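Local coordinates for vivid PAS protein VVD (Neurospora crassa, PDB 3D72), which senses blue light through a flavin-binding LOV domain of the PAS family and, on light activation, forms a rapidly exchanging dimer, at residues Asp47-Thr61 with Asn65-Gln77. The protein carries 1 engineered substitution. Numbering follows the deposited sequence.
With FAD (flavin-adenine dinucleotide), chain C.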
loop_
_atom_site.group_PDB
_atom_site.type_symbol
_atom_site.label_atom_id
_atom_site.label_comp_id
_atom_site.label_asym_id
_atom_site.label_seq_id
_atom_site.Cartn_x
_atom_site.Cartn_y
_atom_site.Cartn_z
ATOM N N ASP A 47 13.808 -16.094 -17.823
ATOM C CA ASP A 47 14.855 -15.271 -17.234
ATOM C C ASP A 47 14.391 -14.100 -16.377
ATOM O O ASP A 47 15.015 -13.042 -16.382
ATOM C CB ASP A 47 15.813 -14.781 -18.323
ATOM C CG ASP A 47 17.217 -14.510 -17.791
ATOM O OD1 ASP A 47 17.568 -15.053 -16.714
ATOM O OD2 ASP A 47 17.974 -13.773 -18.459
ATOM N N THR A 48 13.298 -14.312 -15.646
ATOM C CA THR A 48 12.746 -13.327 -14.711
ATOM C C THR A 48 12.852 -11.881 -15.196
ATOM O O THR A 48 13.546 -11.048 -14.596
ATOM C CB THR A 48 13.468 -13.470 -13.347
ATOM O OG1 THR A 48 13.639 -14.870 -13.055
ATOM C CG2 THR A 48 12.668 -12.820 -12.246
ATOM N N PRO A 49 12.142 -11.548 -16.280
ATOM C CA PRO A 49 12.173 -10.198 -16.843
ATOM C C PRO A 49 11.467 -9.082 -16.073
ATOM O O PRO A 49 10.472 -9.317 -15.394
ATOM C CB PRO A 49 11.545 -10.402 -18.214
ATOM C CG PRO A 49 10.490 -11.417 -17.931
ATOM C CD PRO A 49 11.219 -12.414 -17.044
ATOM N N ILE A 50 11.998 -7.870 -16.205
ATOM C CA ILE A 50 11.395 -6.695 -15.603
ATOM C C ILE A 50 10.122 -6.419 -16.392
ATOM O O ILE A 50 10.160 -6.310 -17.618
ATOM C CB ILE A 50 12.316 -5.456 -15.732
ATOM C CG1 ILE A 50 13.605 -5.674 -14.933
ATOM C CG2 ILE A 50 11.589 -4.216 -15.266
ATOM C CD1 ILE A 50 14.675 -4.638 -15.218
ATOM N N VAL A 51 8.995 -6.321 -15.701
ATOM C CA VAL A 51 7.724 -6.048 -16.376
ATOM C C VAL A 51 7.165 -4.692 -15.941
ATOM O O VAL A 51 6.172 -4.208 -16.484
ATOM C CB VAL A 51 6.675 -7.178 -16.127
ATOM C CG1 VAL A 51 7.133 -8.463 -16.799
ATOM C CG2 VAL A 51 6.475 -7.411 -14.640
ATOM N N TYR A 52 7.805 -4.082 -14.943
ATOM C CA TYR A 52 7.414 -2.754 -14.469
ATOM C C TYR A 52 8.601 -2.061 -13.822
ATOM O O TYR A 52 9.329 -2.680 -13.058
ATOM C CB TYR A 52 6.281 -2.820 -13.439
ATOM C CG TYR A 52 5.902 -1.448 -12.920
ATOM C CD1 TYR A 52 6.525 -0.898 -11.797
ATOM C CD2 TYR A 52 4.973 -0.671 -13.600
ATOM C CE1 TYR A 52 6.229 0.398 -11.373
ATOM C CE2 TYR A 52 4.674 0.620 -13.186
ATOM C CZ TYR A 52 5.304 1.147 -12.078
ATOM O OH TYR A 52 5.000 2.432 -11.702
ATOM N N ALA A 53 8.787 -0.781 -14.134
ATOM C CA ALA A 53 9.877 -0.001 -13.549
ATOM C C ALA A 53 9.340 1.366 -13.154
ATOM O O ALA A 53 8.683 2.041 -13.946
ATOM C CB ALA A 53 11.028 0.148 -14.545
ATOM N N SER A 54 9.604 1.773 -11.915
ATOM C CA SER A 54 9.124 3.070 -11.456
ATOM C C SER A 54 9.961 4.182 -12.064
ATOM O O SER A 54 11.105 3.966 -12.465
ATOM C CB SER A 54 9.179 3.169 -9.927
ATOM O OG SER A 54 10.491 3.435 -9.475
ATOM N N GLU A 55 9.392 5.376 -12.130
ATOM C CA GLU A 55 10.125 6.494 -12.693
ATOM C C GLU A 55 11.406 6.784 -11.920
ATOM O O GLU A 55 12.393 7.217 -12.501
ATOM C CB GLU A 55 9.226 7.727 -12.753
ATOM C CG GLU A 55 8.047 7.522 -13.683
ATOM C CD GLU A 55 7.550 8.809 -14.306
ATOM O OE1 GLU A 55 6.678 8.735 -15.200
ATOM O OE2 GLU A 55 8.027 9.895 -13.905
ATOM N N ALA A 56 11.398 6.526 -10.615
ATOM C CA ALA A 56 12.587 6.766 -9.799
ATOM C C ALA A 56 13.722 5.803 -10.149
ATOM O O ALA A 56 14.905 6.162 -10.041
ATOM C CB ALA A 56 12.243 6.653 -8.312
ATOM N N PHE A 57 13.371 4.578 -10.543
ATOM C CA PHE A 57 14.375 3.591 -10.945
ATOM C C PHE A 57 14.992 4.030 -12.268
ATOM O O PHE A 57 16.199 3.930 -12.463
ATOM C CB PHE A 57 13.728 2.212 -11.125
ATOM C CG PHE A 57 14.624 1.194 -11.770
ATOM C CD1 PHE A 57 15.528 0.461 -11.010
ATOM C CD2 PHE A 57 14.567 0.970 -13.145
ATOM C CE1 PHE A 57 16.361 -0.483 -11.598
ATOM C CE2 PHE A 57 15.398 0.027 -13.748
ATOM C CZ PHE A 57 16.298 -0.703 -12.978
ATOM N N LEU A 58 14.154 4.498 -13.189
ATOM C CA LEU A 58 14.649 4.945 -14.489
ATOM C C LEU A 58 15.554 6.158 -14.319
ATOM O O LEU A 58 16.586 6.280 -14.985
ATOM C CB LEU A 58 13.477 5.295 -15.406
ATOM C CG LEU A 58 12.515 4.140 -15.688
ATOM C CD1 LEU A 58 11.351 4.643 -16.540
ATOM C CD2 LEU A 58 13.264 3.012 -16.386
ATOM N N TYR A 59 15.164 7.053 -13.417
ATOM C CA TYR A 59 15.952 8.248 -13.164
ATOM C C TYR A 59 17.299 7.879 -12.547
ATOM O O TYR A 59 18.353 8.378 -12.969
ATOM C CB TYR A 59 15.207 9.183 -12.219
ATOM C CG TYR A 59 15.950 10.463 -11.947
ATOM C CD1 TYR A 59 15.991 11.004 -10.667
ATOM C CD2 TYR A 59 16.604 11.140 -12.973
ATOM C CE1 TYR A 59 16.662 12.192 -10.411
ATOM C CE2 TYR A 59 17.281 12.328 -12.730
ATOM C CZ TYR A 59 17.304 12.846 -11.449
ATOM O OH TYR A 59 17.958 14.024 -11.200
ATOM N N MET A 60 17.258 7.008 -11.544
ATOM C CA MET A 60 18.468 6.565 -10.864
ATOM C C MET A 60 19.488 5.929 -11.803
ATOM O O MET A 60 20.679 6.248 -11.749
ATOM C CB MET A 60 18.129 5.548 -9.767
ATOM C CG MET A 60 19.360 4.982 -9.068
ATOM S SD MET A 60 18.983 3.584 -7.983
ATOM C CE MET A 60 18.987 2.213 -9.152
ATOM N N THR A 61 19.014 5.031 -12.664
ATOM C CA THR A 61 19.892 4.306 -13.579
ATOM C C THR A 61 20.212 4.991 -14.899
ATOM O O THR A 61 21.185 4.630 -15.562
ATOM C CB THR A 61 19.318 2.904 -13.896
ATOM O OG1 THR A 61 18.086 3.035 -14.620
ATOM C CG2 THR A 61 19.070 2.127 -12.612
ATOM N N ASN A 65 12.252 3.347 -20.091
ATOM C CA ASN A 65 11.368 2.193 -19.972
ATOM C C ASN A 65 11.652 1.196 -21.092
ATOM O O ASN A 65 11.743 -0.009 -20.855
ATOM C CB ASN A 65 9.901 2.625 -20.057
ATOM C CG ASN A 65 9.195 2.564 -18.721
ATOM O OD1 ASN A 65 9.202 1.533 -18.049
ATOM N ND2 ASN A 65 8.570 3.670 -18.331
ATOM N N ALA A 66 11.793 1.708 -22.313
ATOM C CA ALA A 66 12.057 0.867 -23.474
ATOM C C ALA A 66 13.351 0.075 -23.340
ATOM O O ALA A 66 13.463 -1.040 -23.847
ATOM C CB ALA A 66 12.107 1.724 -24.733
ATOM N N GLU A 67 14.325 0.656 -22.650
ATOM C CA GLU A 67 15.613 0.006 -22.462
ATOM C C GLU A 67 15.653 -1.015 -21.333
ATOM O O GLU A 67 16.508 -1.896 -21.342
ATOM C CB GLU A 67 16.701 1.051 -22.220
ATOM C CG GLU A 67 17.024 1.894 -23.443
ATOM C CD GLU A 67 18.057 2.956 -23.150
ATOM O OE1 GLU A 67 17.882 3.684 -22.148
ATOM O OE2 GLU A 67 19.035 3.066 -23.923
ATOM N N VAL A 68 14.742 -0.920 -20.367
ATOM C CA VAL A 68 14.779 -1.874 -19.262
ATOM C C VAL A 68 13.712 -2.964 -19.292
ATOM O O VAL A 68 13.980 -4.098 -18.899
ATOM C CB VAL A 68 14.718 -1.152 -17.889
ATOM C CG1 VAL A 68 15.800 -0.075 -17.821
ATOM C CG2 VAL A 68 13.351 -0.559 -17.664
ATOM N N LEU A 69 12.517 -2.635 -19.768
ATOM C CA LEU A 69 11.430 -3.610 -19.819
ATOM C C LEU A 69 11.738 -4.839 -20.668
ATOM O O LEU A 69 12.245 -4.733 -21.785
ATOM C CB LEU A 69 10.158 -2.944 -20.347
ATOM C CG LEU A 69 9.152 -2.385 -19.340
ATOM C CD1 LEU A 69 9.854 -1.658 -18.201
ATOM C CD2 LEU A 69 8.193 -1.463 -20.081
ATOM N N GLY A 70 11.429 -6.012 -20.122
ATOM C CA GLY A 70 11.645 -7.248 -20.849
ATOM C C GLY A 70 13.006 -7.890 -20.662
ATOM O O GLY A 70 13.271 -8.959 -21.208
ATOM N N ARG A 71 13.872 -7.245 -19.890
ATOM C CA ARG A 71 15.216 -7.757 -19.655
ATOM C C ARG A 71 15.396 -8.152 -18.196
ATOM O O ARG A 71 14.642 -7.715 -17.337
ATOM C CB ARG A 71 16.251 -6.679 -19.989
ATOM C CG ARG A 71 16.102 -6.073 -21.380
ATOM C CD ARG A 71 16.922 -4.793 -21.521
ATOM N NE ARG A 71 18.358 -5.016 -21.373
ATOM C CZ ARG A 71 19.285 -4.071 -21.524
ATOM N NH1 ARG A 71 20.568 -4.369 -21.372
ATOM N NH2 ARG A 71 18.933 -2.827 -21.828
ATOM N N ASN A 72 16.393 -8.993 -17.936
ATOM C CA ASN A 72 16.720 -9.398 -16.574
ATOM C C ASN A 72 17.544 -8.219 -16.059
ATOM O O ASN A 72 18.344 -7.645 -16.788
ATOM C CB ASN A 72 17.553 -10.677 -16.575
ATOM C CG ASN A 72 17.903 -11.139 -15.181
ATOM O OD1 ASN A 72 18.817 -10.605 -14.544
ATOM N ND2 ASN A 72 17.171 -12.128 -14.691
ATOM N N CYS A 73 17.348 -7.857 -14.801
ATOM C CA CYS A 73 18.033 -6.706 -14.243
ATOM C C CYS A 73 19.548 -6.806 -14.129
ATOM O O CYS A 73 20.200 -5.817 -13.815
ATOM C CB CYS A 73 17.434 -6.386 -12.877
ATOM S SG CYS A 73 17.608 -4.633 -12.378
ATOM N N ARG A 74 20.116 -7.978 -14.391
ATOM C CA ARG A 74 21.566 -8.112 -14.271
ATOM C C ARG A 74 22.345 -7.201 -15.214
ATOM O O ARG A 74 23.549 -7.022 -15.026
ATOM C CB ARG A 74 22.011 -9.568 -14.489
ATOM C CG ARG A 74 21.898 -10.054 -15.925
ATOM C CD ARG A 74 22.551 -11.431 -16.095
ATOM N NE ARG A 74 21.748 -12.511 -15.526
ATOM C CZ ARG A 74 20.677 -13.045 -16.105
ATOM N NH1 ARG A 74 20.014 -14.025 -15.498
ATOM N NH2 ARG A 74 20.276 -12.620 -17.294
ATOM N N PHE A 75 21.683 -6.616 -16.211
ATOM C CA PHE A 75 22.400 -5.738 -17.141
ATOM C C PHE A 75 23.049 -4.552 -16.433
ATOM O O PHE A 75 23.984 -3.959 -16.951
ATOM C CB PHE A 75 21.472 -5.235 -18.261
ATOM C CG PHE A 75 20.437 -4.242 -17.810
ATOM C CD1 PHE A 75 20.747 -2.886 -17.702
ATOM C CD2 PHE A 75 19.141 -4.658 -17.508
ATOM C CE1 PHE A 75 19.789 -1.965 -17.294
ATOM C CE2 PHE A 75 18.178 -3.737 -17.098
ATOM C CZ PHE A 75 18.497 -2.392 -16.993
ATOM N N LEU A 76 22.554 -4.208 -15.247
ATOM C CA LEU A 76 23.113 -3.091 -14.495
ATOM C C LEU A 76 24.498 -3.429 -13.949
ATOM O O LEU A 76 25.220 -2.545 -13.492
ATOM C CB LEU A 76 22.191 -2.711 -13.321
ATOM C CG LEU A 76 20.845 -2.062 -13.665
ATOM C CD1 LEU A 76 20.036 -1.846 -12.389
ATOM C CD2 LEU A 76 21.077 -0.734 -14.363
ATOM N N GLN A 77 24.869 -4.704 -13.995
ATOM C CA GLN A 77 26.160 -5.123 -13.466
ATOM C C GLN A 77 27.348 -4.818 -14.361
ATOM O O GLN A 77 28.488 -5.086 -13.989
ATOM C CB GLN A 77 26.107 -6.608 -13.117
ATOM C CG GLN A 77 25.274 -6.874 -11.863
ATOM C CD GLN A 77 24.658 -8.249 -11.843
ATOM O OE1 GLN A 77 25.186 -9.192 -12.445
ATOM N NE2 GLN A 77 23.535 -8.383 -11.131
HETATM P PA FAD C . 24.133 -16.099 -12.627
HETATM O O1A FAD C . 24.162 -15.443 -13.963
HETATM O O2A FAD C . 23.909 -17.563 -12.585
HETATM O O5B FAD C . 25.480 -15.729 -11.873
HETATM C C5B FAD C . 25.817 -16.210 -10.557
HETATM C C4B FAD C . 27.281 -15.863 -10.303
HETATM O O4B FAD C . 27.623 -16.409 -9.016
HETATM C C3B FAD C . 28.282 -16.433 -11.330
HETATM O O3B FAD C . 29.133 -15.476 -11.907
HETATM C C2B FAD C . 29.042 -17.526 -10.589
HETATM O O2B FAD C . 30.410 -17.672 -10.868
HETATM C C1B FAD C . 28.757 -17.282 -9.104
HETATM N N9A FAD C . 28.405 -18.475 -8.359
HETATM C C8A FAD C . 27.350 -19.318 -8.572
HETATM N N7A FAD C . 27.289 -20.332 -7.740
HETATM C C5A FAD C . 28.403 -20.158 -6.936
HETATM C C6A FAD C . 28.909 -20.920 -5.824
HETATM N N6A FAD C . 28.306 -22.035 -5.402
HETATM N N1A FAD C . 30.049 -20.486 -5.213
HETATM C C2A FAD C . 30.641 -19.349 -5.670
HETATM N N3A FAD C . 30.253 -18.550 -6.691
HETATM C C4A FAD C . 29.088 -19.045 -7.297
HETATM N N1 FAD C . 20.634 -7.025 -9.963
HETATM C C2 FAD C . 21.347 -5.871 -10.012
HETATM O O2 FAD C . 22.572 -5.853 -10.232
HETATM N N3 FAD C . 20.696 -4.648 -9.789
HETATM C C4 FAD C . 19.330 -4.503 -9.537
HETATM O O4 FAD C . 18.849 -3.363 -9.341
HETATM C C4X FAD C . 18.600 -5.707 -9.476
HETATM N N5 FAD C . 17.214 -5.647 -9.239
HETATM C C5X FAD C . 16.516 -6.841 -9.194
HETATM C C6 FAD C . 15.107 -6.801 -8.954
HETATM C C7 FAD C . 14.346 -7.945 -8.931
HETATM C C7M FAD C . 12.846 -7.792 -8.642
HETATM C C8 FAD C . 14.936 -9.205 -9.197
HETATM C C8M FAD C . 14.149 -10.500 -9.212
HETATM C C9 FAD C . 16.357 -9.270 -9.434
HETATM C C9A FAD C . 17.157 -8.115 -9.447
HETATM N N10 FAD C . 18.593 -8.137 -9.674
HETATM C C10 FAD C . 19.280 -6.945 -9.733
HETATM C "C1'" FAD C . 19.354 -9.404 -9.865
HETATM C "C2'" FAD C . 19.469 -10.049 -11.224
HETATM O "O2'" FAD C . 18.227 -9.883 -11.917
HETATM C "C3'" FAD C . 19.866 -11.527 -10.999
HETATM O "O3'" FAD C . 18.842 -12.163 -10.236
HETATM C "C4'" FAD C . 21.224 -11.680 -10.236
HETATM O "O4'" FAD C . 22.270 -11.167 -11.039
HETATM C "C5'" FAD C . 21.535 -13.135 -9.849
HETATM O "O5'" FAD C . 21.020 -14.062 -10.818
HETATM P P FAD C . 21.783 -14.417 -12.164
HETATM O O1P FAD C . 20.792 -15.064 -13.027
HETATM O O2P FAD C . 22.446 -13.212 -12.721
HETATM O O3P FAD C . 22.921 -15.487 -11.797
HETATM O O HOH W 1 17.435 -10.921 -20.017
HETATM O O HOH W 2 15.564 -9.588 -13.173
HETATM O O HOH W 3 7.364 0.458 -16.404
HETATM O O HOH W 4 7.802 4.231 -15.242
#
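Behind the flavin pocket of this LOV domain, edge strand 50-53, the loop before it and helix 55-61 back 65-77, which brings Asn72, Cys73 and Arg74 to FAD. At the phosphate end Arg74 meets Asp47 end-on, its NH1 2.9 Å from OD1 and its NH2 2.8 Å from OD2, with guanidinium and carboxylate only 16° from coplanar. The same NH1 also reaches FAD O1P at 2.8 Å, and NE holds O2P, while Asn72 OD1 lies over the centre of one guanidinium face. Asn72, its CG anti to the backbone N (chi1 -179°), sends ND2 almost straight to Asp47 O (2.9 Å), from above the carbonyl plane; its OD1 accepts from FAD O2' and, closing an Asx turn, from Arg74 N. Farther along, Ile50 pairs through its backbone with the last two residues of the type II turn Val68-Arg71: its N donates to Arg71 O and its O accepts from Gly70 N (2.8 Å). Ile50 CD1 runs on to Cys73 CB and to the edge of the Phe75 ring. On the helix 55-61 side, Phe57 CZ approaches Leu76 CD1 at 4.0 Å and the ring meets Cys73 SG obliquely, while Val68 sets CG1 near the ring edge and CG2 against both Leu58 CD2 and Ala53 CB. Cys73 SG stands 3.2 Å from FAD C4X, consistent with the light-driven cysteinyl adduct that LOV domains form at this carbon. A leucine in place of Arg74 would probably leave the Asp47 carboxylate without its mate and the flavin phosphate short of a counter-charge. Because the guanidinium is shared between protein and cofactor, Asp47 is a second-shell residue that fixes its rotation, coupling the turn before strand 50-53 to the phosphate.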